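Local coordinates for protein LbaCas13a H328A (C2c2) (Lachnospiraceae bacterium NK4A179, PDB 5WLH) that binds a CRISPR guide RNA, here as pre-crRNA, and as a Cas13a nuclease probably cuts RNA targets that match the guide, at residues E340-P345 and E369-Q374; I563-G568 and S982-D987; Q1152-T1157 and K1217-T1222; V1269-F1274 and G1306-G1311. One frame throughout, in Å; residues are numbered along the deposited sequence.

Overall arrangement
All four contacts join separate parts of one large, mostly helical chain, and they follow one another along the sequence without overlapping. Two of them touch the bound guide RNA directly: interaction 1 through Arg372, which reads a guanine, and interaction 4 through Asp1271 and Lys1308, which meet a ribose hydroxyl. These two RNA-contacting sites have centres 31 Å apart, with nearest atoms about 17 Å apart. Interaction 2 lies across the chain's centre from interaction 1, their centres 68 Å apart, and its nearest atom is about 9 Å from the RNA. Interaction 3 is farther from the RNA, about 14 Å at the nearest atom, and its centre is 33 Å from that of interaction 4.

Interaction 1 (E340-P345 and E369-Q374); sequences EFIKLP and ELYRNQ. With nucleotides of chain B.
Phe341 and Ile342 pack against one side of helix 357-388. CG of Gln374 sits over a face of the Phe341 ring, 3.5 Å from the ring centroid, in a CH-pi contact; with CG anti to the backbone N (chi1 -175°), the glutamine chain is swung across the phenyl group. Ile342 does the reverse: its CD1 methyl lies over a face of the Tyr371 ring in a second CH-pi contact, 3.8 Å from that centroid, while its CG2 lies 3.5 Å from Leu370 O. The two rings meet obliquely, Phe341 CD2 to Tyr371 CD1 at 3.9 Å. Leu370 CD1 meets Pro345 CD at 4.0 Å. On the far side of the helix, Arg372 extends to the RNA of chain B, where NE donates to O6 of G19 (2.9 Å) and NH2, nearly straight, to its N7 (3.0 Å, 178°). Both acceptors are on the guanine Hoogsteen edge. N6 of A20, also of chain B, lies over one guanidinium face, and Glu369 OE1 holds NH1 in a salt bridge. The Tyr371 hydroxyl bonds to Lys426 O. Phe341 lies between helix 357-388 and helix 429-458, touching Thr429 and Leu432 of the latter, while Leu344 packs on Val422 and Ala427 of the loop before it.

Interaction 2 (I563-G568 and S982-D987); sequences ILQYFG and SDYFKD
Gln565 lies against Tyr984 just where helix 559-564 finishes in a Schellman motif, with Gly568, at positive phi, as its C-prime residue. The glutamine and tyrosine side chains slide past each other in opposite directions. From the start of the glutamine chain, Gln565 CB rests 4.1 Å from Tyr984 CD1; Gln565 CG, placed beside the backbone N by chi1 of -70°, presses to 3.1 Å from Asp983 O and meets the tyrosine ring obliquely. Beyond it the extended chain carries CD past Tyr984 CA. At the tip OE1 lies at the ring edge, in its plane, and accepts from Gln516 NE2, whereas Gln565 NE2 is 3.8 Å from Tyr984 O; the amide stands 78° from the ring plane. Cut back to an alanine, the chain would probably leave a gap beside the Tyr984 ring and Gln516 NE2 without this acceptor. Around this core, Asp983 OD2 bonds to the hydroxyls of Ser978 and Ser571, which ties the loop 982-987 to the turn after the helix, and Ile1042 and Leu1046 of helix 1039-1047 also pack on Tyr984. The tyrosine hydroxyl takes the amide of Ser978 and shares a water bridge: one water stands 2.6 Å from Tyr984 OH and donates to Gln565 O, also at 2.6 Å.

Interaction 3 (Q1152-T1157 and K1217-T1222); sequences QATYVT and KSFENT
Phe1219 sets its ring rim against the short helix 1153-1156. The aromatic part is an offset edge-to-face pair: the edge of Tyr1155 is turned toward the face of Phe1219, with centroids 5.7 Å apart and planes at 67°. Tyr1155 has CG anti to the backbone N (chi1 -176°), which sets its ring across that of Phe1219 and brings Tyr1155 CD1 to 3.7 Å from Phe1219 CE2. Apolar contacts of CB atoms with the ring rim fill in around this pair, Tyr1155 CB reaching Phe1219 CZ at 3.7 Å and Gln1152 CB facing Phe1219 CD1. A polar atom meets the ring too: Thr1154 OG1 stands at its edge, near the ring plane, 3.3 Å from Phe1219 CE1. Outside the pair, the Tyr1155 hydroxyl bonds to His1141 ND1 on helix 1106-1145. The direct contact is mainly apolar and aromatic, so its strength probably depends on close packing of the Phe1219 ring, with a bond from Tyr1215 OH to Thr1154 O adding a polar tie from just before the loop.

Interaction 4 (V1269-F1274 and G1306-G1311); sequences VFDRFF and GKKMIG. With nucleotides of chain B.
The guanidinium of Arg1272 has Lys1308 CD over one face, 3.5 Å above the plane, and Met1309 O at its edge, in plane; the Phe1270 ring turns its edge to O2' of A4 of chain B. Both end nitrogens grip one carbonyl oxygen: Arg1272 NH1 to Met1309 O is 2.9 Å and NH2 3.0 Å, the latter in the carbonyl plane. The chain, extended from CG to NE, reaches the strand, and salt bridges of NH1 to Glu1238 and NH2 to Glu1268 fix the head's rotation. A leucine in place of Arg1272 would probably leave Met1309 O without both donors and the two glutamates without this positive mate. Beside the guanidinium, Lys1308 NZ meets Asp1271 OD2 at 2.8 Å, on its syn lone pair. Glu1238 also pairs with Lys1308, which would probably offset the closeness of Arg1272 NH1 and Lys1308 NZ. Asp1271 OD1 turns to the RNA: the O2' hydroxyl of A3 of chain B donates to it at a very short 2.5 Å, and Ala1326 N donates too. Lys1308 NZ bonds only weakly to that O2', at 3.5 Å. Helix 1262-1273 thus meets the antiparallel sheet at strand 1297-1310, a junction consistent with a protein site that senses a 2'-hydroxyl of the RNA.

Interaction 1 (E340-P345 and E369-Q374)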
# COMPACT_ATOMS: atom_id res chain seq x y z
N GLU A 340 -17.00 -34.32 -2.81
CA GLU A 340 -17.41 -33.15 -3.57
C GLU A 340 -18.47 -32.39 -2.78
O GLU A 340 -19.42 -32.99 -2.29
CB GLU A 340 -17.94 -33.54 -4.95
CG GLU A 340 -16.98 -34.43 -5.72
CD GLU A 340 -17.32 -34.51 -7.19
OE1 GLU A 340 -18.47 -34.17 -7.56
OE2 GLU A 340 -16.44 -34.92 -7.98
N PHE A 341 -18.28 -31.07 -2.64
CA PHE A 341 -19.28 -30.26 -1.95
C PHE A 341 -20.54 -30.08 -2.79
O PHE A 341 -21.66 -30.17 -2.28
CB PHE A 341 -18.68 -28.90 -1.58
CG PHE A 341 -19.56 -28.05 -0.69
CD1 PHE A 341 -19.78 -28.39 0.63
CD2 PHE A 341 -20.14 -26.88 -1.18
CE1 PHE A 341 -20.56 -27.61 1.45
CE2 PHE A 341 -20.92 -26.08 -0.36
CZ PHE A 341 -21.13 -26.45 0.96
N ILE A 342 -20.36 -29.79 -4.08
CA ILE A 342 -21.42 -29.71 -5.07
C ILE A 342 -20.98 -30.49 -6.30
O ILE A 342 -19.79 -30.73 -6.53
CB ILE A 342 -21.75 -28.26 -5.49
CG1 ILE A 342 -20.48 -27.54 -5.96
CG2 ILE A 342 -22.41 -27.50 -4.36
CD1 ILE A 342 -20.78 -26.23 -6.65
N LYS A 343 -21.96 -30.89 -7.10
CA LYS A 343 -21.68 -31.50 -8.40
C LYS A 343 -21.53 -30.38 -9.43
O LYS A 343 -22.46 -29.59 -9.64
CB LYS A 343 -22.78 -32.50 -8.77
CG LYS A 343 -24.19 -31.92 -8.92
CD LYS A 343 -24.50 -31.56 -10.37
CE LYS A 343 -25.56 -30.47 -10.46
NZ LYS A 343 -25.41 -29.70 -11.72
N LEU A 344 -20.37 -30.28 -10.03
CA LEU A 344 -20.23 -29.23 -11.02
C LEU A 344 -20.91 -29.64 -12.33
O LEU A 344 -20.80 -30.79 -12.74
CB LEU A 344 -18.76 -28.94 -11.27
CG LEU A 344 -18.03 -28.30 -10.08
CD1 LEU A 344 -16.58 -28.10 -10.41
CD2 LEU A 344 -18.70 -26.99 -9.72
N PRO A 345 -21.62 -28.72 -12.98
CA PRO A 345 -22.10 -29.00 -14.34
C PRO A 345 -20.92 -29.21 -15.29
O PRO A 345 -19.80 -28.77 -15.03
CB PRO A 345 -22.89 -27.73 -14.71
CG PRO A 345 -23.09 -26.99 -13.41
CD PRO A 345 -21.95 -27.36 -12.54
N GLU A 369 -25.26 -20.61 -7.44
CA GLU A 369 -26.51 -21.00 -6.79
C GLU A 369 -26.40 -22.40 -6.20
O GLU A 369 -26.99 -22.66 -5.14
CB GLU A 369 -27.69 -20.89 -7.77
CG GLU A 369 -29.05 -20.74 -7.06
CD GLU A 369 -29.03 -19.74 -5.89
OE1 GLU A 369 -29.51 -20.10 -4.78
OE2 GLU A 369 -28.54 -18.60 -6.07
N LEU A 370 -25.63 -23.29 -6.83
CA LEU A 370 -25.38 -24.61 -6.26
C LEU A 370 -24.65 -24.51 -4.93
O LEU A 370 -25.01 -25.18 -3.95
CB LEU A 370 -24.57 -25.45 -7.23
CG LEU A 370 -25.33 -26.00 -8.44
CD1 LEU A 370 -24.37 -26.62 -9.42
CD2 LEU A 370 -26.35 -27.03 -7.96
N TYR A 371 -23.57 -23.72 -4.89
CA TYR A 371 -22.87 -23.50 -3.62
C TYR A 371 -23.82 -22.98 -2.56
O TYR A 371 -23.82 -23.45 -1.42
CB TYR A 371 -21.76 -22.48 -3.81
CG TYR A 371 -20.42 -22.99 -4.26
CD1 TYR A 371 -19.58 -23.66 -3.39
CD2 TYR A 371 -19.97 -22.72 -5.55
CE1 TYR A 371 -18.33 -24.08 -3.78
CE2 TYR A 371 -18.73 -23.14 -5.96
CZ TYR A 371 -17.91 -23.81 -5.08
OH TYR A 371 -16.67 -24.24 -5.50
N ARG A 372 -24.62 -21.97 -2.92
CA ARG A 372 -25.49 -21.33 -1.93
C ARG A 372 -26.51 -22.32 -1.39
O ARG A 372 -26.72 -22.40 -0.18
CB ARG A 372 -26.21 -20.12 -2.53
CG ARG A 372 -27.17 -19.43 -1.55
CD ARG A 372 -27.83 -18.23 -2.19
NE ARG A 372 -28.82 -17.61 -1.33
CZ ARG A 372 -30.10 -17.97 -1.26
NH1 ARG A 372 -30.56 -18.97 -2.01
NH2 ARG A 372 -30.92 -17.33 -0.43
N ASN A 373 -27.16 -23.07 -2.29
CA ASN A 373 -28.11 -24.08 -1.84
C ASN A 373 -27.47 -25.07 -0.88
O ASN A 373 -28.05 -25.39 0.16
CB ASN A 373 -28.68 -24.82 -3.05
CG ASN A 373 -29.57 -23.94 -3.89
OD1 ASN A 373 -30.09 -22.94 -3.40
ND2 ASN A 373 -29.74 -24.30 -5.15
N GLN A 374 -26.28 -25.57 -1.21
CA GLN A 374 -25.59 -26.50 -0.33
C GLN A 374 -25.18 -25.81 0.97
O GLN A 374 -25.32 -26.39 2.06
CB GLN A 374 -24.38 -27.12 -1.04
CG GLN A 374 -23.68 -28.20 -0.23
CD GLN A 374 -24.60 -29.35 0.12
OE1 GLN A 374 -25.09 -30.04 -0.77
NE2 GLN A 374 -24.86 -29.53 1.42
P G B 19 -34.75 -14.46 1.62
OP1 G B 19 -35.99 -13.68 1.51
OP2 G B 19 -34.09 -15.05 0.44
O5' G B 19 -33.71 -13.45 2.28
C5' G B 19 -34.05 -12.70 3.43
C4' G B 19 -32.81 -12.06 4.00
O4' G B 19 -31.85 -13.11 4.26
C3' G B 19 -32.09 -11.10 3.07
O3' G B 19 -32.61 -9.79 3.20
C2' G B 19 -30.65 -11.20 3.54
O2' G B 19 -30.49 -10.42 4.71
C1' G B 19 -30.55 -12.66 3.93
N9 G B 19 -30.03 -13.53 2.86
C8 G B 19 -30.72 -14.45 2.10
N7 G B 19 -29.95 -15.10 1.27
C5 G B 19 -28.69 -14.57 1.50
C6 G B 19 -27.43 -14.87 0.91
O6 G B 19 -27.19 -15.69 0.01
N1 G B 19 -26.40 -14.09 1.46
C2 G B 19 -26.56 -13.15 2.45
N2 G B 19 -25.47 -12.49 2.88
N3 G B 19 -27.73 -12.88 3.01
C4 G B 19 -28.73 -13.61 2.49
P A B 20 -32.77 -8.85 1.91
OP1 A B 20 -33.07 -7.49 2.40
OP2 A B 20 -33.63 -9.59 0.95
O5' A B 20 -31.32 -8.78 1.29
C5' A B 20 -30.28 -8.07 1.93
C4' A B 20 -28.96 -8.35 1.28
O4' A B 20 -28.61 -9.75 1.47
C3' A B 20 -28.91 -8.18 -0.22
O3' A B 20 -28.83 -6.83 -0.61
C2' A B 20 -27.70 -9.02 -0.60
O2' A B 20 -26.50 -8.36 -0.24
C1' A B 20 -27.89 -10.21 0.34
N9 A B 20 -28.69 -11.27 -0.31
C8 A B 20 -30.04 -11.51 -0.19
N7 A B 20 -30.45 -12.52 -0.92
C5 A B 20 -29.29 -12.98 -1.54
C6 A B 20 -29.04 -14.02 -2.45
N6 A B 20 -29.97 -14.85 -2.91
N1 A B 20 -27.78 -14.19 -2.88
C2 A B 20 -26.83 -13.36 -2.43
N3 A B 20 -26.94 -12.34 -1.59
C4 A B 20 -28.21 -12.21 -1.18

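Interaction 2 (I563-G568 and S982-D987)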
# COMPACT_ATOMS: atom_id res chain seq x y z
N ILE A 563 33.59 5.95 3.40
CA ILE A 563 32.40 6.54 4.02
C ILE A 563 32.04 7.85 3.33
O ILE A 563 30.87 8.12 3.05
CB ILE A 563 32.63 6.77 5.53
CG1 ILE A 563 32.78 5.44 6.28
CG2 ILE A 563 31.53 7.62 6.10
CD1 ILE A 563 33.34 5.63 7.68
N LEU A 564 33.04 8.68 3.04
CA LEU A 564 32.75 10.00 2.51
C LEU A 564 32.26 9.96 1.06
O LEU A 564 31.80 10.99 0.56
CB LEU A 564 33.99 10.90 2.65
CG LEU A 564 34.36 11.27 4.09
CD1 LEU A 564 35.66 12.10 4.16
CD2 LEU A 564 33.22 12.03 4.72
N GLN A 565 32.33 8.81 0.37
CA GLN A 565 31.65 8.69 -0.92
C GLN A 565 30.16 9.00 -0.78
O GLN A 565 29.54 9.56 -1.69
CB GLN A 565 31.82 7.28 -1.49
CG GLN A 565 33.22 6.95 -1.96
CD GLN A 565 33.36 5.50 -2.40
OE1 GLN A 565 32.42 4.90 -2.92
NE2 GLN A 565 34.54 4.93 -2.21
N TYR A 566 29.57 8.62 0.36
CA TYR A 566 28.16 8.86 0.64
C TYR A 566 27.89 10.27 1.13
O TYR A 566 26.72 10.67 1.23
CB TYR A 566 27.68 7.84 1.66
CG TYR A 566 27.72 6.47 1.08
CD1 TYR A 566 26.67 6.01 0.31
CD2 TYR A 566 28.85 5.66 1.22
CE1 TYR A 566 26.71 4.77 -0.28
CE2 TYR A 566 28.89 4.41 0.64
CZ TYR A 566 27.82 3.97 -0.11
OH TYR A 566 27.84 2.73 -0.70
N PHE A 567 28.94 11.03 1.43
CA PHE A 567 28.84 12.45 1.72
C PHE A 567 29.44 13.28 0.58
O PHE A 567 30.02 14.34 0.80
CB PHE A 567 29.53 12.77 3.05
CG PHE A 567 28.84 12.15 4.25
CD1 PHE A 567 27.83 12.83 4.91
CD2 PHE A 567 29.21 10.90 4.72
CE1 PHE A 567 27.19 12.27 6.01
CE2 PHE A 567 28.57 10.33 5.82
CZ PHE A 567 27.57 11.02 6.47
N GLY A 568 29.31 12.76 -0.64
CA GLY A 568 29.63 13.49 -1.85
C GLY A 568 31.07 13.38 -2.31
O GLY A 568 31.43 14.03 -3.30
N SER A 982 38.66 9.99 -8.33
CA SER A 982 39.39 9.51 -7.16
C SER A 982 38.56 9.56 -5.89
O SER A 982 38.97 9.00 -4.87
CB SER A 982 40.66 10.34 -6.95
OG SER A 982 40.36 11.72 -6.88
N ASP A 983 37.42 10.25 -5.91
CA ASP A 983 36.51 10.16 -4.78
C ASP A 983 35.85 8.79 -4.69
O ASP A 983 35.39 8.41 -3.61
CB ASP A 983 35.44 11.26 -4.86
CG ASP A 983 35.92 12.57 -4.29
OD1 ASP A 983 36.94 12.56 -3.57
OD2 ASP A 983 35.27 13.61 -4.53
N TYR A 984 35.80 8.05 -5.79
CA TYR A 984 35.10 6.78 -5.84
C TYR A 984 36.00 5.60 -6.17
O TYR A 984 35.65 4.47 -5.82
CB TYR A 984 33.96 6.85 -6.87
CG TYR A 984 33.01 7.98 -6.57
CD1 TYR A 984 32.13 7.92 -5.49
CD2 TYR A 984 33.00 9.13 -7.35
CE1 TYR A 984 31.27 8.97 -5.20
CE2 TYR A 984 32.15 10.18 -7.07
CZ TYR A 984 31.28 10.09 -6.00
OH TYR A 984 30.44 11.14 -5.73
N PHE A 985 37.14 5.82 -6.81
CA PHE A 985 38.04 4.74 -7.17
C PHE A 985 39.47 5.20 -6.96
O PHE A 985 39.78 6.40 -7.01
CB PHE A 985 37.81 4.28 -8.62
CG PHE A 985 36.40 3.80 -8.90
CD1 PHE A 985 35.40 4.69 -9.29
CD2 PHE A 985 36.07 2.46 -8.78
CE1 PHE A 985 34.11 4.24 -9.55
CE2 PHE A 985 34.78 2.01 -9.04
CZ PHE A 985 33.81 2.90 -9.43
N LYS A 986 40.36 4.23 -6.71
CA LYS A 986 41.76 4.55 -6.46
C LYS A 986 42.39 5.27 -7.65
O LYS A 986 43.09 6.28 -7.47
CB LYS A 986 42.54 3.28 -6.12
CG LYS A 986 44.04 3.49 -5.87
CD LYS A 986 44.32 4.71 -4.98
CE LYS A 986 45.83 4.89 -4.80
NZ LYS A 986 46.23 5.66 -3.59
N ASP A 987 42.13 4.80 -8.87
CA ASP A 987 42.71 5.42 -10.05
C ASP A 987 41.83 5.08 -11.25
O ASP A 987 40.86 4.34 -11.15
CB ASP A 987 44.16 4.96 -10.27
CG ASP A 987 44.33 3.46 -10.12
OD1 ASP A 987 43.50 2.70 -10.67
OD2 ASP A 987 45.30 3.03 -9.46
O HOH W 1 28.67 10.79 -3.83

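Interaction 3 (Q1152-T1157 and K1217-T1222)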
# COMPACT_ATOMS: atom_id res chain seq x y z
N GLN A 1152 0.94 -15.98 37.51
CA GLN A 1152 2.00 -15.85 38.50
C GLN A 1152 2.28 -14.39 38.84
O GLN A 1152 1.90 -13.46 38.11
CB GLN A 1152 3.28 -16.53 38.00
CG GLN A 1152 3.26 -18.04 38.15
CD GLN A 1152 2.24 -18.51 39.17
OE1 GLN A 1152 2.47 -18.45 40.38
NE2 GLN A 1152 1.09 -18.97 38.69
N ALA A 1153 2.96 -14.19 39.96
CA ALA A 1153 3.15 -12.85 40.50
C ALA A 1153 3.81 -11.92 39.50
O ALA A 1153 3.34 -10.80 39.28
CB ALA A 1153 3.98 -12.90 41.79
N THR A 1154 4.92 -12.35 38.90
CA THR A 1154 5.70 -11.46 38.05
C THR A 1154 5.10 -11.27 36.66
O THR A 1154 5.57 -10.42 35.91
CB THR A 1154 7.13 -11.95 37.91
OG1 THR A 1154 7.12 -13.29 37.38
CG2 THR A 1154 7.86 -11.91 39.26
N TYR A 1155 4.09 -12.06 36.31
CA TYR A 1155 3.31 -11.78 35.11
C TYR A 1155 2.55 -10.47 35.26
O TYR A 1155 2.43 -9.70 34.29
CB TYR A 1155 2.36 -12.94 34.87
CG TYR A 1155 1.52 -12.88 33.61
CD1 TYR A 1155 2.02 -13.36 32.41
CD2 TYR A 1155 0.22 -12.40 33.65
CE1 TYR A 1155 1.25 -13.34 31.25
CE2 TYR A 1155 -0.56 -12.38 32.50
CZ TYR A 1155 -0.04 -12.86 31.31
OH TYR A 1155 -0.82 -12.85 30.17
N VAL A 1156 2.03 -10.20 36.46
CA VAL A 1156 1.21 -9.02 36.71
C VAL A 1156 2.07 -7.85 37.19
O VAL A 1156 1.83 -6.70 36.80
CB VAL A 1156 0.10 -9.35 37.73
CG1 VAL A 1156 -0.83 -8.16 37.96
CG2 VAL A 1156 -0.68 -10.57 37.29
N THR A 1157 3.08 -8.13 38.01
CA THR A 1157 3.80 -7.08 38.70
C THR A 1157 5.27 -7.42 38.76
O THR A 1157 5.64 -8.50 39.23
CB THR A 1157 3.24 -6.90 40.12
OG1 THR A 1157 1.87 -6.45 40.05
CG2 THR A 1157 4.06 -5.89 40.91
N LYS A 1217 10.70 -16.99 32.29
CA LYS A 1217 11.21 -18.35 32.46
C LYS A 1217 10.74 -18.98 33.76
O LYS A 1217 10.70 -20.21 33.86
CB LYS A 1217 12.72 -18.32 32.41
CG LYS A 1217 13.34 -19.59 31.96
CD LYS A 1217 14.44 -19.31 31.00
CE LYS A 1217 15.54 -20.27 31.20
NZ LYS A 1217 14.96 -21.64 31.15
N SER A 1218 10.42 -18.17 34.75
CA SER A 1218 9.91 -18.66 36.02
C SER A 1218 8.52 -19.27 35.89
O SER A 1218 8.14 -20.11 36.72
CB SER A 1218 9.91 -17.51 37.01
OG SER A 1218 9.61 -16.29 36.33
N PHE A 1219 7.76 -18.88 34.86
CA PHE A 1219 6.33 -19.20 34.79
C PHE A 1219 6.12 -20.71 34.76
O PHE A 1219 6.77 -21.44 34.00
CB PHE A 1219 5.69 -18.54 33.56
CG PHE A 1219 5.66 -17.01 33.61
CD1 PHE A 1219 5.80 -16.31 34.80
CD2 PHE A 1219 5.47 -16.28 32.44
CE1 PHE A 1219 5.76 -14.92 34.82
CE2 PHE A 1219 5.43 -14.88 32.45
CZ PHE A 1219 5.58 -14.21 33.64
N GLU A 1220 5.21 -21.18 35.61
CA GLU A 1220 4.95 -22.61 35.73
C GLU A 1220 3.87 -23.10 34.78
O GLU A 1220 3.93 -24.26 34.34
CB GLU A 1220 4.54 -22.95 37.17
CG GLU A 1220 5.64 -22.81 38.19
CD GLU A 1220 5.83 -24.08 38.98
OE1 GLU A 1220 5.53 -25.15 38.41
OE2 GLU A 1220 6.25 -24.02 40.15
N ASN A 1221 2.90 -22.26 34.44
CA ASN A 1221 1.76 -22.67 33.63
C ASN A 1221 2.07 -22.74 32.13
O ASN A 1221 1.19 -23.10 31.35
CB ASN A 1221 0.58 -21.72 33.86
CG ASN A 1221 1.01 -20.27 34.00
OD1 ASN A 1221 2.12 -19.89 33.60
ND2 ASN A 1221 0.14 -19.45 34.59
N THR A 1222 3.30 -22.43 31.72
CA THR A 1222 3.69 -22.57 30.33
C THR A 1222 5.17 -22.95 30.27
O THR A 1222 5.90 -22.85 31.25
CB THR A 1222 3.45 -21.28 29.53
OG1 THR A 1222 3.91 -21.46 28.18
CG2 THR A 1222 4.19 -20.10 30.16

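Interaction 4 (V1269-F1274 and G1306-G1311)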
# COMPACT_ATOMS: atom_id res chain seq x y z
N VAL A 1269 6.35 -15.37 1.25
CA VAL A 1269 5.54 -14.41 1.99
C VAL A 1269 4.06 -14.77 1.82
O VAL A 1269 3.32 -14.91 2.80
CB VAL A 1269 5.84 -12.98 1.51
CG1 VAL A 1269 4.79 -11.99 2.05
CG2 VAL A 1269 7.24 -12.56 1.94
N PHE A 1270 3.63 -14.95 0.58
CA PHE A 1270 2.25 -15.35 0.32
C PHE A 1270 1.90 -16.64 1.05
O PHE A 1270 0.80 -16.77 1.61
CB PHE A 1270 2.04 -15.54 -1.19
CG PHE A 1270 0.65 -15.94 -1.57
CD1 PHE A 1270 -0.42 -15.08 -1.34
CD2 PHE A 1270 0.42 -17.15 -2.22
CE1 PHE A 1270 -1.71 -15.43 -1.69
CE2 PHE A 1270 -0.86 -17.52 -2.59
CZ PHE A 1270 -1.93 -16.65 -2.34
N ASP A 1271 2.81 -17.60 1.06
CA ASP A 1271 2.49 -18.90 1.62
C ASP A 1271 2.33 -18.84 3.13
O ASP A 1271 1.40 -19.44 3.68
CB ASP A 1271 3.57 -19.91 1.26
CG ASP A 1271 3.27 -21.29 1.83
OD1 ASP A 1271 2.54 -22.07 1.16
OD2 ASP A 1271 3.70 -21.56 2.96
N ARG A 1272 3.22 -18.11 3.83
CA ARG A 1272 3.20 -18.23 5.28
C ARG A 1272 3.64 -17.01 6.08
O ARG A 1272 3.73 -17.13 7.31
CB ARG A 1272 4.06 -19.43 5.73
CG ARG A 1272 5.52 -19.37 5.32
CD ARG A 1272 6.24 -20.58 5.92
NE ARG A 1272 7.60 -20.78 5.44
CZ ARG A 1272 8.34 -21.83 5.78
NH1 ARG A 1272 7.81 -22.76 6.58
NH2 ARG A 1272 9.58 -21.96 5.34
N PHE A 1273 3.91 -15.85 5.48
CA PHE A 1273 4.29 -14.73 6.32
C PHE A 1273 3.07 -14.05 6.93
O PHE A 1273 3.15 -13.50 8.04
CB PHE A 1273 5.12 -13.74 5.51
CG PHE A 1273 5.96 -12.80 6.33
CD1 PHE A 1273 7.04 -13.27 7.06
CD2 PHE A 1273 5.67 -11.44 6.34
CE1 PHE A 1273 7.81 -12.40 7.81
CE2 PHE A 1273 6.46 -10.56 7.09
CZ PHE A 1273 7.53 -11.04 7.81
N PHE A 1274 1.93 -14.10 6.25
CA PHE A 1274 0.72 -13.43 6.68
C PHE A 1274 -0.36 -14.43 7.06
O PHE A 1274 -1.54 -14.26 6.76
CB PHE A 1274 0.24 -12.47 5.60
CG PHE A 1274 1.06 -11.22 5.54
CD1 PHE A 1274 1.08 -10.36 6.63
CD2 PHE A 1274 1.83 -10.93 4.43
CE1 PHE A 1274 1.84 -9.19 6.60
CE2 PHE A 1274 2.60 -9.76 4.39
CZ PHE A 1274 2.60 -8.89 5.47
N GLY A 1306 5.73 -25.29 -4.91
CA GLY A 1306 7.15 -25.35 -4.65
C GLY A 1306 7.38 -26.12 -3.36
O GLY A 1306 6.59 -26.96 -2.97
N LYS A 1307 8.48 -25.78 -2.70
CA LYS A 1307 8.92 -26.48 -1.50
C LYS A 1307 9.23 -25.46 -0.43
O LYS A 1307 9.65 -24.34 -0.72
CB LYS A 1307 10.18 -27.33 -1.76
CG LYS A 1307 10.04 -28.37 -2.86
CD LYS A 1307 9.08 -29.47 -2.44
CE LYS A 1307 8.85 -30.48 -3.55
NZ LYS A 1307 7.60 -31.25 -3.30
N LYS A 1308 9.07 -25.88 0.82
CA LYS A 1308 9.49 -25.07 1.95
C LYS A 1308 9.93 -26.00 3.06
O LYS A 1308 9.45 -27.13 3.17
CB LYS A 1308 8.37 -24.15 2.43
CG LYS A 1308 7.16 -24.88 2.97
CD LYS A 1308 6.16 -23.90 3.61
CE LYS A 1308 4.85 -24.59 3.93
NZ LYS A 1308 3.90 -23.73 4.70
N MET A 1309 10.84 -25.51 3.89
CA MET A 1309 11.25 -26.25 5.07
C MET A 1309 10.37 -25.90 6.26
O MET A 1309 9.87 -24.77 6.39
CB MET A 1309 12.72 -25.98 5.40
CG MET A 1309 13.66 -26.34 4.28
SD MET A 1309 13.44 -28.04 3.76
CE MET A 1309 13.78 -28.89 5.30
N ILE A 1310 10.17 -26.89 7.13
CA ILE A 1310 9.54 -26.73 8.43
C ILE A 1310 10.62 -27.00 9.46
O ILE A 1310 11.15 -28.12 9.51
CB ILE A 1310 8.37 -27.69 8.62
CG1 ILE A 1310 7.40 -27.62 7.43
CG2 ILE A 1310 7.65 -27.41 9.94
CD1 ILE A 1310 6.71 -26.28 7.29
N GLY A 1311 10.97 -26.00 10.26
CA GLY A 1311 12.08 -26.12 11.18
C GLY A 1311 13.38 -25.65 10.55
O GLY A 1311 13.53 -25.55 9.34
P A B 3 -2.57 -27.52 6.14
OP1 A B 3 -3.67 -26.65 5.64
OP2 A B 3 -2.76 -28.99 6.26
O5' A B 3 -1.27 -27.35 5.24
C5' A B 3 -1.38 -26.96 3.91
C4' A B 3 -0.36 -25.91 3.59
O4' A B 3 0.81 -26.56 3.04
C3' A B 3 -0.83 -24.95 2.51
O3' A B 3 -1.51 -23.83 3.06
C2' A B 3 0.45 -24.61 1.77
O2' A B 3 1.22 -23.68 2.51
C1' A B 3 1.17 -25.96 1.83
N9 A B 3 0.75 -26.88 0.76
C8 A B 3 0.13 -28.11 0.92
N7 A B 3 -0.11 -28.74 -0.21
C5 A B 3 0.38 -27.86 -1.17
C6 A B 3 0.45 -27.94 -2.58
N6 A B 3 -0.03 -28.98 -3.26
N1 A B 3 1.01 -26.91 -3.26
C2 A B 3 1.48 -25.87 -2.55
N3 A B 3 1.47 -25.69 -1.23
C4 A B 3 0.91 -26.73 -0.60
P A B 4 -2.92 -23.39 2.46
OP1 A B 4 -3.38 -22.23 3.28
OP2 A B 4 -3.79 -24.58 2.27
O5' A B 4 -2.56 -22.86 1.00
C5' A B 4 -1.68 -21.76 0.83
C4' A B 4 -1.33 -21.60 -0.62
O4' A B 4 -0.63 -22.78 -1.08
C3' A B 4 -2.52 -21.49 -1.55
O3' A B 4 -3.05 -20.18 -1.60
C2' A B 4 -1.94 -21.96 -2.88
O2' A B 4 -1.12 -20.94 -3.45
C1' A B 4 -1.02 -23.08 -2.41
N9 A B 4 -1.69 -24.39 -2.40
C8 A B 4 -2.21 -25.10 -1.34
N7 A B 4 -2.71 -26.26 -1.70
C5 A B 4 -2.49 -26.32 -3.07
C6 A B 4 -2.78 -27.28 -4.06
N6 A B 4 -3.39 -28.45 -3.83
N1 A B 4 -2.41 -27.00 -5.33
C2 A B 4 -1.80 -25.84 -5.59
N3 A B 4 -1.48 -24.86 -4.75
C4 A B 4 -1.86 -25.17 -3.51